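Local structure of kinetochore protein Mis16 (Schizosaccharomyces japonicus, 4XYH) at residues Pro52-Glu57 and Gly78-Gly83; Asn87-Ala92 and Gln126-Glu131; Gly132-Ala137 and Ile147-Leu152; Asn155-Asp160 and Gln175-His180. The protein binds histones and, as a WD-repeat relative of RBBP4, recognizes histone H4 and Scm3, the chaperone specific for the centromeric histone CENP-A. One frame throughout, in Å; residues are numbered along the deposited sequence.

Contact 1. Residues Pro52-Glu57 and Gly78-Gly83; sequences PSLTVE and GTQTSG
Ser53 and Gly78 show how a single hydroxyl can lock two irregular segments together. The oxygen OG of Ser53 accepts the backbone N-H of Gly78 at 2.9 Å, with an angle of 155° at the hydrogen, and gives its own proton to the carbonyl oxygen of Thr55, OG to O 2.7 Å, in the carbonyl plane and on a lone pair. Placing OG opposite the backbone N (chi1 -179°) brings it beside the carbonyl carbon, within range of both. With the hydroxyl gone, as in an alanine here, the Gly78 N-H would probably lack its acceptor and the Thr55 carbonyl this donor. One residue before Ser53, the carbonyl of Pro52 receives the N-H of Gln80 in a weak, bent bond (N to O 2.8 Å), and a CA-H contact from Thr79. Gln80, extended beyond CG, lays its amide against carbon: OE1 lies 3.7 Å from Pro52 CG, and CD lies 4.0 Å from Leu54 CD1. Thr55 CG2 sits 3.8 Å from Gly78 N, and a side chain at that glycine would press tightly on the methyl. The hydroxyls of Thr55 and Thr79 are satisfied outside the two segments: Thr55 OG1 bonds to the backbone N of Ala137, and Thr79 OG1 to Asn87 OD1 and Tyr88 N. The contact lies in a beta propeller, where residues 52-57 lead into strand 56-58 at the edge of a blade and residues 78-83 leave its neighbour, strand 70-77; Ser53 and Val56 also rest on strand 398-402 of another blade.

Contact 2. Residues Asn87-Ala92 and Gln126-Glu131; sequences NYLQVA and QKIHHE
The Tyr88 ring carries Lys127 on one face: CD of the lysine stands 4.2 Å above the ring plane, offset toward the rim, and NZ makes an off-centre cation-pi contact 4.3 Å from the ring centroid, 31° from the normal. A bend in the lysine chain (chi3 -74°) folds the amine over the ring. In the plane at the edge of Tyr88 lies a water that bridges its OH to His129 NE2. The Tyr88 and His129 side chains run side by side, pointing the same way, but their rings meet obliquely, planes 69° apart, with Tyr88 CE1 and His129 CD2 at 3.4 Å. A second water accepts from Lys127 NZ and reaches Tyr88 OH weakly. The His130 ring, by contrast, has Asn87 CB at its edge and meets Tyr157 edge-to-face; its nitrogens bond to Gly132 O and Thr149 OG1, a histidine-to-threonine link consistent with the polar network of WD repeats. All this hangs on two antiparallel strands of a propeller blade, 87-97 and 123-130. Leu89 and Ile128 form a hydrogen-bonded pair: Leu89 N reaches Ile128 O, and Ile128 N returns to Leu89 O, each at 2.8 Å. Val91 N donates to Gln126 O. Leu89 and Ile128 send their side chains to the same side, where both touch Phe159. On the other side Gln90 OE1 rests 3.4 Å from Lys127 CD. Where strand 87-97 begins and strand 123-130 runs out, a third water accepts from Asn87 N and ND2 and donates to His130 O, while Asn87 OD1 also takes the backbone N-H of Thr81.

Contact 3. Residues Gly132-Ala137 and Ile147-Leu152; sequences GDVNKA and IATLGL
Leu150 joins the two segments through both of its backbone polar atoms. Its carbonyl oxygen takes the N-H of Asn135 at 3.0 Å, the donor lying nearly on the line of the C=O (173°), and its own N donates to Lys136 O at 3.1 Å. That same Lys136 oxygen also receives the CA-H of Thr149, CA to O 3.1 Å. Asn135 sets its CB 3.5 Å from Leu150 O, while its amide ND2 bonds to Gly185 O. Beyond the polar core, Ala137 CB packs on Thr149 CG2 at 3.9 Å and more loosely on Ile147 CG2. The threonine methyl is placed opposite its own carbonyl carbon (OG1 at chi1 78°), which turns the methyl to Ala137 while the hydroxyl keeps its bond to His130. At the open end of the hairpin Gly132 passes so near Leu152 that a side chain there would clash with Leu152 N, and its backbone angles (phi 81°) also call for glycine. The hairpin is made by strand 136-140, at the edge of its propeller blade, and strand 146-150, which is flanked on its other side by strand 156-160; Ala137, Ile147 and Thr149 meet Leu89 of the preceding blade, and Lys136 touches Leu188 of strand 187-190.

Contact 4. Residues Asn155-Asp160 and Gln175-His180; sequences NGYIFD and QACLRH
Leu178 fills the hollow left by Gly156 where strands 156-160 and 176-178 pair antiparallel in a propeller blade, a pairing that ends in a classic beta bulge: Gln175 and Ala176 both face Ile158, whose carbonyl O takes both their N-H groups. CD1 of Leu178 lies 3.8 Å from Gly156 CA, in space that any CB on the glycine would invade. The other methyl, CD2, abuts Ile158 CG1 at 4.2 Å, and the small Ala176 lets Ile158 settle against it, CB to CB 3.8 Å. On the opposite face Cys177 SG is a wedge. It touches Tyr157 CE1 at 3.8 Å, oblique to the ring, and sits 3.5 Å above the guanidinium plane of Arg179, over its centre, with Asn155 CB at its flank. Tyr157 OH accepts from Asn155 ND2 at 3.1 Å and bonds to Glu131. Were the ring lost to an alanine, a gap would probably open beside the Cys177 sulfur, and Asn155 ND2 and Glu131 would lose their shared partner. Arg179 is paired with Asp224. Bent at chi2 (61°), Gln175 carries its amide across to Asp160; OE1, also bonded to Tyr164 OH, accepts Asp160 N on a lone pair, in the carbonyl plane, at 3.0 Å.

Overall arrangement
Followed from the N terminus, the four contacts come in series, none enclosing or crossing another. Contact 1 closes a loop around strand 70-77; contact 2 then joins strand 87-97 to strand 123-130 of the same blade across a partly unmodelled connection. The chain steps directly into the next blade, where contact 3 closes a short hairpin and contact 4 adds two more strands, 156-160 lying beside 146-150. The blades are sewn together by side chains and backbone: Asp133 accepts from Ser82 N, Thr79 O from Val134 N, and Glu131 O from Leu152 N. Contacts 1 and 4 do not touch, their nearest atoms being about 10 Å apart; contacts 2 and 3, each of which touches both, lie between them.

Contact 1. Residues Pro52-Glu57 and Gly78-Gly83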
loop_
_atom_site.group_PDB
_atom_site.type_symbol
_atom_site.label_atom_id
_atom_site.label_comp_id
_atom_site.label_asym_id
_atom_site.label_seq_id
_atom_site.Cartn_x
_atom_site.Cartn_y
_atom_site.Cartn_z
ATOM N N PRO A 52 -14.126 -8.839 -0.043
ATOM C CA PRO A 52 -12.701 -8.516 -0.164
ATOM C C PRO A 52 -12.430 -7.026 0.098
ATOM O O PRO A 52 -13.280 -6.163 -0.193
ATOM C CB PRO A 52 -12.372 -8.883 -1.612
ATOM C CG PRO A 52 -13.693 -8.863 -2.330
ATOM C CD PRO A 52 -14.719 -9.272 -1.319
ATOM N N SER A 53 -11.265 -6.742 0.675
ATOM C CA SER A 53 -10.771 -5.383 0.762
ATOM C C SER A 53 -9.593 -5.219 -0.190
ATOM O O SER A 53 -8.738 -6.100 -0.289
ATOM C CB SER A 53 -10.356 -5.039 2.195
ATOM O OG SER A 53 -9.894 -3.691 2.262
ATOM N N LEU A 54 -9.551 -4.095 -0.893
ATOM C CA LEU A 54 -8.423 -3.780 -1.771
ATOM C C LEU A 54 -7.337 -2.990 -1.041
ATOM O O LEU A 54 -6.244 -2.770 -1.582
ATOM C CB LEU A 54 -8.902 -2.980 -2.981
ATOM C CG LEU A 54 -9.795 -3.765 -3.936
ATOM C CD1 LEU A 54 -10.507 -2.853 -4.925
ATOM C CD2 LEU A 54 -8.918 -4.773 -4.668
ATOM N N THR A 55 -7.641 -2.557 0.177
ATOM C CA THR A 55 -6.764 -1.624 0.880
ATOM C C THR A 55 -6.668 -1.933 2.377
ATOM O O THR A 55 -7.622 -2.435 2.989
ATOM C CB THR A 55 -7.256 -0.160 0.675
ATOM O OG1 THR A 55 -6.344 0.767 1.302
ATOM C CG2 THR A 55 -8.701 0.026 1.252
ATOM N N VAL A 56 -5.508 -1.643 2.962
ATOM C CA VAL A 56 -5.333 -1.789 4.398
ATOM C C VAL A 56 -4.260 -0.816 4.863
ATOM O O VAL A 56 -3.279 -0.585 4.169
ATOM C CB VAL A 56 -4.943 -3.248 4.811
ATOM C CG1 VAL A 56 -3.577 -3.643 4.254
ATOM C CG2 VAL A 56 -4.934 -3.401 6.328
ATOM N N GLU A 57 -4.472 -0.232 6.036
ATOM C CA GLU A 57 -3.522 0.693 6.634
ATOM C C GLU A 57 -3.714 0.649 8.140
ATOM O O GLU A 57 -4.853 0.668 8.620
ATOM C CB GLU A 57 -3.714 2.119 6.101
ATOM C CG GLU A 57 -2.491 3.012 6.304
ATOM C CD GLU A 57 -2.718 4.462 5.883
ATOM O OE1 GLU A 57 -3.888 4.861 5.746
ATOM O OE2 GLU A 57 -1.728 5.218 5.701
ATOM N N GLY A 78 -11.390 -1.480 3.438
ATOM C CA GLY A 78 -12.436 -1.156 2.486
ATOM C C GLY A 78 -13.258 -2.354 2.068
ATOM O O GLY A 78 -13.053 -3.460 2.562
ATOM N N THR A 79 -14.204 -2.137 1.162
ATOM C CA THR A 79 -14.909 -3.245 0.542
ATOM C C THR A 79 -14.789 -3.184 -0.971
ATOM O O THR A 79 -14.595 -2.123 -1.566
ATOM C CB THR A 79 -16.427 -3.277 0.886
ATOM O OG1 THR A 79 -17.076 -2.132 0.311
ATOM C CG2 THR A 79 -16.658 -3.320 2.384
ATOM N N GLN A 80 -14.921 -4.342 -1.588
ATOM C CA GLN A 80 -15.087 -4.418 -3.024
ATOM C C GLN A 80 -16.291 -5.306 -3.282
ATOM O O GLN A 80 -16.199 -6.525 -3.150
ATOM C CB GLN A 80 -13.830 -4.971 -3.692
ATOM C CG GLN A 80 -13.968 -5.167 -5.193
ATOM C CD GLN A 80 -12.836 -5.997 -5.759
ATOM O OE1 GLN A 80 -12.298 -6.880 -5.086
ATOM N NE2 GLN A 80 -12.455 -5.706 -6.992
ATOM N N THR A 81 -17.430 -4.695 -3.600
ATOM C CA THR A 81 -18.653 -5.443 -3.885
ATOM C C THR A 81 -18.853 -5.562 -5.388
ATOM O O THR A 81 -19.675 -6.351 -5.841
ATOM C CB THR A 81 -19.919 -4.783 -3.272
ATOM O OG1 THR A 81 -20.190 -3.546 -3.947
ATOM C CG2 THR A 81 -19.766 -4.534 -1.773
ATOM N N SER A 82 -18.103 -4.765 -6.147
ATOM C CA SER A 82 -18.187 -4.735 -7.610
ATOM C C SER A 82 -19.607 -4.432 -8.122
ATOM O O SER A 82 -20.117 -5.141 -8.992
ATOM C CB SER A 82 -17.711 -6.072 -8.209
ATOM O OG SER A 82 -16.638 -6.653 -7.480
ATOM N N GLY A 83 -20.251 -3.403 -7.579
ATOM C CA GLY A 83 -21.597 -3.033 -8.005
ATOM C C GLY A 83 -22.740 -3.833 -7.383
ATOM O O GLY A 83 -23.916 -3.466 -7.516
#

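Contact 2. Residues Asn87-Ala92 and Gln126-Glu131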
loop_
_atom_site.group_PDB
_atom_site.type_symbol
_atom_site.label_atom_id
_atom_site.label_comp_id
_atom_site.label_asym_id
_atom_site.label_seq_id
_atom_site.Cartn_x
_atom_site.Cartn_y
_atom_site.Cartn_z
ATOM N N ASN A 87 -21.026 -0.260 -0.730
ATOM C CA ASN A 87 -19.639 -0.370 -0.305
ATOM C C ASN A 87 -19.411 0.399 0.991
ATOM O O ASN A 87 -20.072 1.418 1.250
ATOM C CB ASN A 87 -18.688 0.145 -1.391
ATOM C CG ASN A 87 -18.463 -0.870 -2.498
ATOM O OD1 ASN A 87 -17.717 -1.848 -2.330
ATOM N ND2 ASN A 87 -19.099 -0.643 -3.643
ATOM N N TYR A 88 -18.470 -0.061 1.809
ATOM C CA TYR A 88 -18.133 0.722 2.994
ATOM C C TYR A 88 -16.655 0.976 3.150
ATOM O O TYR A 88 -15.819 0.097 2.889
ATOM C CB TYR A 88 -18.616 0.042 4.276
ATOM C CG TYR A 88 -20.085 -0.307 4.333
ATOM C CD1 TYR A 88 -21.026 0.612 4.794
ATOM C CD2 TYR A 88 -20.525 -1.570 3.976
ATOM C CE1 TYR A 88 -22.364 0.280 4.879
ATOM C CE2 TYR A 88 -21.863 -1.912 4.057
ATOM C CZ TYR A 88 -22.778 -0.987 4.510
ATOM O OH TYR A 88 -24.111 -1.330 4.583
ATOM N N LEU A 89 -16.345 2.186 3.599
ATOM C CA LEU A 89 -15.063 2.462 4.229
ATOM C C LEU A 89 -15.175 1.914 5.652
ATOM O O LEU A 89 -16.195 2.124 6.314
ATOM C CB LEU A 89 -14.751 3.964 4.217
ATOM C CG LEU A 89 -13.455 4.401 4.883
ATOM C CD1 LEU A 89 -12.232 3.846 4.125
ATOM C CD2 LEU A 89 -13.403 5.947 4.975
ATOM N N GLN A 90 -14.152 1.210 6.122
ATOM C CA GLN A 90 -14.269 0.474 7.379
ATOM C C GLN A 90 -13.102 0.722 8.314
ATOM O O GLN A 90 -11.948 0.842 7.880
ATOM C CB GLN A 90 -14.374 -1.041 7.118
ATOM C CG GLN A 90 -15.553 -1.453 6.251
ATOM C CD GLN A 90 -15.667 -2.963 6.070
ATOM O OE1 GLN A 90 -16.703 -3.548 6.368
ATOM N NE2 GLN A 90 -14.616 -3.590 5.545
ATOM N N VAL A 91 -13.415 0.787 9.602
ATOM C CA VAL A 91 -12.403 0.812 10.651
ATOM C C VAL A 91 -12.530 -0.481 11.441
ATOM O O VAL A 91 -13.622 -0.834 11.887
ATOM C CB VAL A 91 -12.553 2.011 11.614
ATOM C CG1 VAL A 91 -11.449 1.977 12.692
ATOM C CG2 VAL A 91 -12.531 3.320 10.850
ATOM N N ALA A 92 -11.418 -1.191 11.595
ATOM C CA ALA A 92 -11.407 -2.428 12.367
ATOM C C ALA A 92 -10.538 -2.258 13.602
ATOM O O ALA A 92 -9.567 -1.508 13.578
ATOM C CB ALA A 92 -10.906 -3.581 11.522
ATOM N N GLN A 126 -16.683 0.250 12.722
ATOM C CA GLN A 126 -17.390 1.322 12.024
ATOM C C GLN A 126 -17.395 1.094 10.517
ATOM O O GLN A 126 -16.381 0.699 9.920
ATOM C CB GLN A 126 -16.781 2.691 12.351
ATOM C CG GLN A 126 -17.719 3.831 12.013
ATOM C CD GLN A 126 -17.246 5.193 12.515
ATOM O OE1 GLN A 126 -16.174 5.666 12.145
ATOM N NE2 GLN A 126 -18.059 5.835 13.350
ATOM N N LYS A 127 -18.551 1.325 9.907
ATOM C CA LYS A 127 -18.697 1.191 8.467
ATOM C C LYS A 127 -19.322 2.461 7.959
ATOM O O LYS A 127 -20.345 2.913 8.489
ATOM C CB LYS A 127 -19.557 -0.022 8.095
ATOM C CG LYS A 127 -19.077 -1.300 8.753
ATOM C CD LYS A 127 -19.529 -2.548 8.022
ATOM C CE LYS A 127 -20.989 -2.823 8.251
ATOM N NZ LYS A 127 -21.474 -3.881 7.306
ATOM N N ILE A 128 -18.710 3.048 6.944
ATOM C CA ILE A 128 -19.224 4.289 6.398
ATOM C C ILE A 128 -19.562 4.095 4.934
ATOM O O ILE A 128 -18.744 3.571 4.186
ATOM C CB ILE A 128 -18.209 5.437 6.552
ATOM C CG1 ILE A 128 -17.711 5.512 8.000
ATOM C CG2 ILE A 128 -18.828 6.744 6.076
ATOM C CD1 ILE A 128 -16.305 6.054 8.150
ATOM N N HIS A 129 -20.754 4.529 4.522
ATOM C CA HIS A 129 -21.149 4.426 3.113
ATOM C C HIS A 129 -20.104 5.050 2.196
ATOM O O HIS A 129 -19.639 6.173 2.428
ATOM C CB HIS A 129 -22.517 5.069 2.865
ATOM C CG HIS A 129 -23.661 4.252 3.386
ATOM N ND1 HIS A 129 -24.936 4.330 2.868
ATOM C CD2 HIS A 129 -23.714 3.327 4.377
ATOM C CE1 HIS A 129 -25.721 3.479 3.509
ATOM N NE2 HIS A 129 -25.005 2.864 4.431
ATOM N N HIS A 130 -19.752 4.288 1.163
ATOM C CA HIS A 130 -18.745 4.652 0.177
ATOM C C HIS A 130 -19.263 4.377 -1.242
ATOM O O HIS A 130 -19.889 3.342 -1.487
ATOM C CB HIS A 130 -17.452 3.867 0.439
ATOM C CG HIS A 130 -16.301 4.290 -0.419
ATOM N ND1 HIS A 130 -16.091 3.770 -1.684
ATOM C CD2 HIS A 130 -15.300 5.173 -0.201
ATOM C CE1 HIS A 130 -15.007 4.323 -2.199
ATOM N NE2 HIS A 130 -14.506 5.180 -1.327
ATOM N N GLU A 131 -19.010 5.304 -2.162
ATOM C CA GLU A 131 -19.419 5.156 -3.569
ATOM C C GLU A 131 -18.425 4.347 -4.400
ATOM O O GLU A 131 -17.313 4.792 -4.672
ATOM C CB GLU A 131 -19.610 6.526 -4.233
ATOM C CG GLU A 131 -20.644 7.397 -3.557
ATOM C CD GLU A 131 -21.103 8.572 -4.424
ATOM O OE1 GLU A 131 -20.362 9.002 -5.345
ATOM O OE2 GLU A 131 -22.222 9.070 -4.173
HETATM O O HOH W 1 -21.142 1.562 -3.068
HETATM O O HOH W 2 -25.890 0.467 5.255
HETATM O O HOH W 3 -24.081 -3.830 6.919
#

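Contact 3. Residues Gly132-Ala137 and Ile147-Leu152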
loop_
_atom_site.group_PDB
_atom_site.type_symbol
_atom_site.label_atom_id
_atom_site.label_comp_id
_atom_site.label_asym_id
_atom_site.label_seq_id
_atom_site.Cartn_x
_atom_site.Cartn_y
_atom_site.Cartn_z
ATOM N N GLY A 132 -18.833 3.156 -4.812
ATOM C CA GLY A 132 -17.964 2.299 -5.581
ATOM C C GLY A 132 -17.010 1.580 -4.660
ATOM O O GLY A 132 -16.979 1.852 -3.446
ATOM N N ASP A 133 -16.243 0.656 -5.242
ATOM C CA ASP A 133 -15.213 -0.084 -4.522
ATOM C C ASP A 133 -14.253 0.884 -3.844
ATOM O O ASP A 133 -13.921 1.935 -4.399
ATOM C CB ASP A 133 -14.428 -0.992 -5.470
ATOM C CG ASP A 133 -15.300 -2.040 -6.165
ATOM O OD1 ASP A 133 -16.326 -2.454 -5.595
ATOM O OD2 ASP A 133 -14.938 -2.466 -7.291
ATOM N N VAL A 134 -13.803 0.549 -2.644
ATOM C CA VAL A 134 -12.756 1.356 -2.053
ATOM C C VAL A 134 -11.420 0.882 -2.644
ATOM O O VAL A 134 -10.819 -0.067 -2.151
ATOM C CB VAL A 134 -12.753 1.264 -0.521
ATOM C CG1 VAL A 134 -11.712 2.189 0.048
ATOM C CG2 VAL A 134 -14.130 1.622 0.035
ATOM N N ASN A 135 -10.978 1.520 -3.728
ATOM C CA ASN A 135 -9.725 1.107 -4.365
ATOM C C ASN A 135 -8.522 1.328 -3.447
ATOM O O ASN A 135 -7.651 0.478 -3.347
ATOM C CB ASN A 135 -9.519 1.847 -5.680
ATOM C CG ASN A 135 -10.270 1.208 -6.836
ATOM O OD1 ASN A 135 -11.015 0.231 -6.664
ATOM N ND2 ASN A 135 -10.060 1.745 -8.034
ATOM N N LYS A 136 -8.500 2.463 -2.755
ATOM C CA LYS A 136 -7.437 2.749 -1.805
ATOM C C LYS A 136 -7.954 3.721 -0.760
ATOM O O LYS A 136 -8.787 4.568 -1.065
ATOM C CB LYS A 136 -6.189 3.327 -2.501
ATOM C CG LYS A 136 -4.986 3.467 -1.544
ATOM C CD LYS A 136 -3.653 3.626 -2.256
ATOM C CE LYS A 136 -3.154 2.289 -2.807
ATOM N NZ LYS A 136 -1.962 2.485 -3.678
ATOM N N ALA A 137 -7.477 3.572 0.475
ATOM C CA ALA A 137 -7.872 4.454 1.571
ATOM C C ALA A 137 -6.662 4.803 2.433
ATOM O O ALA A 137 -5.992 3.918 2.974
ATOM C CB ALA A 137 -8.961 3.804 2.408
ATOM N N ILE A 147 -9.764 10.980 6.285
ATOM C CA ILE A 147 -9.447 9.869 5.372
ATOM C C ILE A 147 -9.690 10.298 3.923
ATOM O O ILE A 147 -10.722 10.919 3.613
ATOM C CB ILE A 147 -10.304 8.602 5.643
ATOM C CG1 ILE A 147 -10.383 8.263 7.136
ATOM C CG2 ILE A 147 -9.804 7.398 4.792
ATOM C CD1 ILE A 147 -9.062 7.920 7.758
ATOM N N ALA A 148 -8.737 9.996 3.041
ATOM C CA ALA A 148 -8.963 10.145 1.605
ATOM C C ALA A 148 -9.129 8.763 0.988
ATOM O O ALA A 148 -8.479 7.817 1.424
ATOM C CB ALA A 148 -7.818 10.894 0.944
ATOM N N THR A 149 -9.999 8.635 -0.011
ATOM C CA THR A 149 -10.125 7.368 -0.741
ATOM C C THR A 149 -10.227 7.617 -2.225
ATOM O O THR A 149 -10.474 8.739 -2.640
ATOM C CB THR A 149 -11.381 6.532 -0.340
ATOM O OG1 THR A 149 -12.551 7.085 -0.957
ATOM C CG2 THR A 149 -11.574 6.455 1.164
ATOM N N LEU A 150 -10.045 6.558 -3.018
ATOM C CA LEU A 150 -10.351 6.569 -4.452
ATOM C C LEU A 150 -11.504 5.612 -4.733
ATOM O O LEU A 150 -11.435 4.426 -4.378
ATOM C CB LEU A 150 -9.142 6.145 -5.274
ATOM C CG LEU A 150 -8.124 7.200 -5.680
ATOM C CD1 LEU A 150 -6.897 6.515 -6.335
ATOM C CD2 LEU A 150 -8.763 8.241 -6.609
ATOM N N GLY A 151 -12.552 6.104 -5.382
ATOM C CA GLY A 151 -13.739 5.299 -5.560
ATOM C C GLY A 151 -14.323 5.311 -6.958
ATOM O O GLY A 151 -13.580 5.298 -7.942
ATOM N N LEU A 152 -15.657 5.335 -7.022
ATOM C CA LEU A 152 -16.411 5.261 -8.270
ATOM C C LEU A 152 -15.867 6.184 -9.351
ATOM O O LEU A 152 -15.679 7.387 -9.124
ATOM C CB LEU A 152 -17.877 5.586 -8.009
ATOM C CG LEU A 152 -18.824 5.497 -9.204
ATOM C CD1 LEU A 152 -18.980 4.042 -9.646
ATOM C CD2 LEU A 152 -20.170 6.094 -8.840
#

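Contact 4. Residues Asn155-Asp160 and Gln175-His180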
loop_
_atom_site.group_PDB
_atom_site.type_symbol
_atom_site.label_atom_id
_atom_site.label_comp_id
_atom_site.label_asym_id
_atom_site.label_seq_id
_atom_site.Cartn_x
_atom_site.Cartn_y
_atom_site.Cartn_z
ATOM N N ASN A 155 -13.434 9.221 -8.909
ATOM C CA ASN A 155 -13.678 10.270 -7.913
ATOM C C ASN A 155 -12.794 10.017 -6.695
ATOM O O ASN A 155 -12.682 8.879 -6.250
ATOM C CB ASN A 155 -15.142 10.308 -7.449
ATOM C CG ASN A 155 -16.126 10.661 -8.563
ATOM O OD1 ASN A 155 -15.826 11.441 -9.458
ATOM N ND2 ASN A 155 -17.323 10.099 -8.485
ATOM N N GLY A 156 -12.177 11.061 -6.146
ATOM C CA GLY A 156 -11.593 10.954 -4.815
ATOM C C GLY A 156 -12.669 11.273 -3.792
ATOM O O GLY A 156 -13.648 11.940 -4.131
ATOM N N TYR A 157 -12.513 10.804 -2.554
ATOM C CA TYR A 157 -13.444 11.174 -1.487
ATOM C C TYR A 157 -12.719 11.532 -0.191
ATOM O O TYR A 157 -11.637 11.014 0.107
ATOM C CB TYR A 157 -14.454 10.051 -1.218
ATOM C CG TYR A 157 -15.344 9.742 -2.410
ATOM C CD1 TYR A 157 -16.466 10.519 -2.681
ATOM C CD2 TYR A 157 -15.052 8.688 -3.270
ATOM C CE1 TYR A 157 -17.282 10.249 -3.763
ATOM C CE2 TYR A 157 -15.866 8.408 -4.375
ATOM C CZ TYR A 157 -16.975 9.195 -4.606
ATOM O OH TYR A 157 -17.776 8.939 -5.679
ATOM N N ILE A 158 -13.323 12.428 0.577
ATOM C CA ILE A 158 -12.800 12.769 1.884
ATOM C C ILE A 158 -13.825 12.474 2.971
ATOM O O ILE A 158 -15.011 12.789 2.823
ATOM C CB ILE A 158 -12.400 14.234 1.957
ATOM C CG1 ILE A 158 -11.422 14.559 0.816
ATOM C CG2 ILE A 158 -11.789 14.520 3.315
ATOM C CD1 ILE A 158 -10.028 13.925 0.962
ATOM N N PHE A 159 -13.356 11.862 4.052
ATOM C CA PHE A 159 -14.191 11.535 5.203
ATOM C C PHE A 159 -13.571 12.156 6.443
ATOM O O PHE A 159 -12.358 12.085 6.620
ATOM C CB PHE A 159 -14.306 10.019 5.396
ATOM C CG PHE A 159 -14.905 9.284 4.225
ATOM C CD1 PHE A 159 -14.150 9.028 3.083
ATOM C CD2 PHE A 159 -16.216 8.808 4.276
ATOM C CE1 PHE A 159 -14.696 8.326 2.014
ATOM C CE2 PHE A 159 -16.762 8.110 3.208
ATOM C CZ PHE A 159 -15.994 7.866 2.077
ATOM N N ASP A 160 -14.385 12.775 7.295
ATOM C CA ASP A 160 -13.905 13.280 8.583
ATOM C C ASP A 160 -14.506 12.444 9.724
ATOM O O ASP A 160 -15.675 12.634 10.063
ATOM C CB ASP A 160 -14.279 14.763 8.734
ATOM C CG ASP A 160 -13.743 15.384 10.016
ATOM O OD1 ASP A 160 -13.189 14.671 10.891
ATOM O OD2 ASP A 160 -13.874 16.613 10.154
ATOM N N GLN A 175 -17.653 13.511 3.026
ATOM C CA GLN A 175 -17.835 14.938 3.254
ATOM C C GLN A 175 -17.353 15.810 2.080
ATOM O O GLN A 175 -17.761 16.962 1.945
ATOM C CB GLN A 175 -17.102 15.348 4.536
ATOM C CG GLN A 175 -17.859 14.992 5.808
ATOM C CD GLN A 175 -18.106 13.482 5.963
ATOM O OE1 GLN A 175 -17.195 12.721 6.304
ATOM N NE2 GLN A 175 -19.335 13.050 5.693
ATOM N N ALA A 176 -16.472 15.269 1.242
ATOM C CA ALA A 176 -16.030 15.970 0.031
ATOM C C ALA A 176 -15.812 14.967 -1.084
ATOM O O ALA A 176 -15.501 13.809 -0.834
ATOM C CB ALA A 176 -14.755 16.762 0.272
ATOM N N CYS A 177 -15.991 15.418 -2.319
ATOM C CA CYS A 177 -15.713 14.608 -3.491
ATOM C C CYS A 177 -14.688 15.312 -4.366
ATOM O O CYS A 177 -14.900 16.458 -4.753
ATOM C CB CYS A 177 -16.988 14.344 -4.283
ATOM S SG CYS A 177 -16.681 13.399 -5.781
ATOM N N LEU A 178 -13.573 14.635 -4.652
ATOM C CA LEU A 178 -12.530 15.185 -5.522
ATOM C C LEU A 178 -12.844 14.836 -6.970
ATOM O O LEU A 178 -12.716 13.674 -7.366
ATOM C CB LEU A 178 -11.165 14.639 -5.140
ATOM C CG LEU A 178 -10.923 14.599 -3.629
ATOM C CD1 LEU A 178 -9.636 13.865 -3.349
ATOM C CD2 LEU A 178 -10.864 16.003 -3.047
ATOM N N ARG A 179 -13.249 15.830 -7.761
ATOM C CA ARG A 179 -13.841 15.539 -9.073
ATOM C C ARG A 179 -13.038 15.926 -10.288
ATOM O O ARG A 179 -13.401 16.900 -10.949
ATOM C CB ARG A 179 -15.196 16.237 -9.226
ATOM C CG ARG A 179 -16.029 16.248 -8.012
ATOM C CD ARG A 179 -17.480 16.433 -8.370
ATOM N NE ARG A 179 -18.050 15.179 -8.835
ATOM C CZ ARG A 179 -19.041 14.511 -8.251
ATOM N NH1 ARG A 179 -19.642 14.966 -7.158
ATOM N NH2 ARG A 179 -19.435 13.377 -8.795
ATOM N N HIS A 180 -12.011 15.160 -10.630
ATOM C CA HIS A 180 -11.394 15.333 -11.943
ATOM C C HIS A 180 -11.244 14.063 -12.779
ATOM O O HIS A 180 -11.489 14.052 -13.977
ATOM C CB HIS A 180 -10.011 15.957 -11.812
ATOM C CG HIS A 180 -9.553 16.645 -13.062
ATOM N ND1 HIS A 180 -8.752 16.031 -13.999
ATOM C CD2 HIS A 180 -9.779 17.904 -13.521
ATOM C CE1 HIS A 180 -8.509 16.875 -14.990
ATOM N NE2 HIS A 180 -9.116 18.017 -14.721
#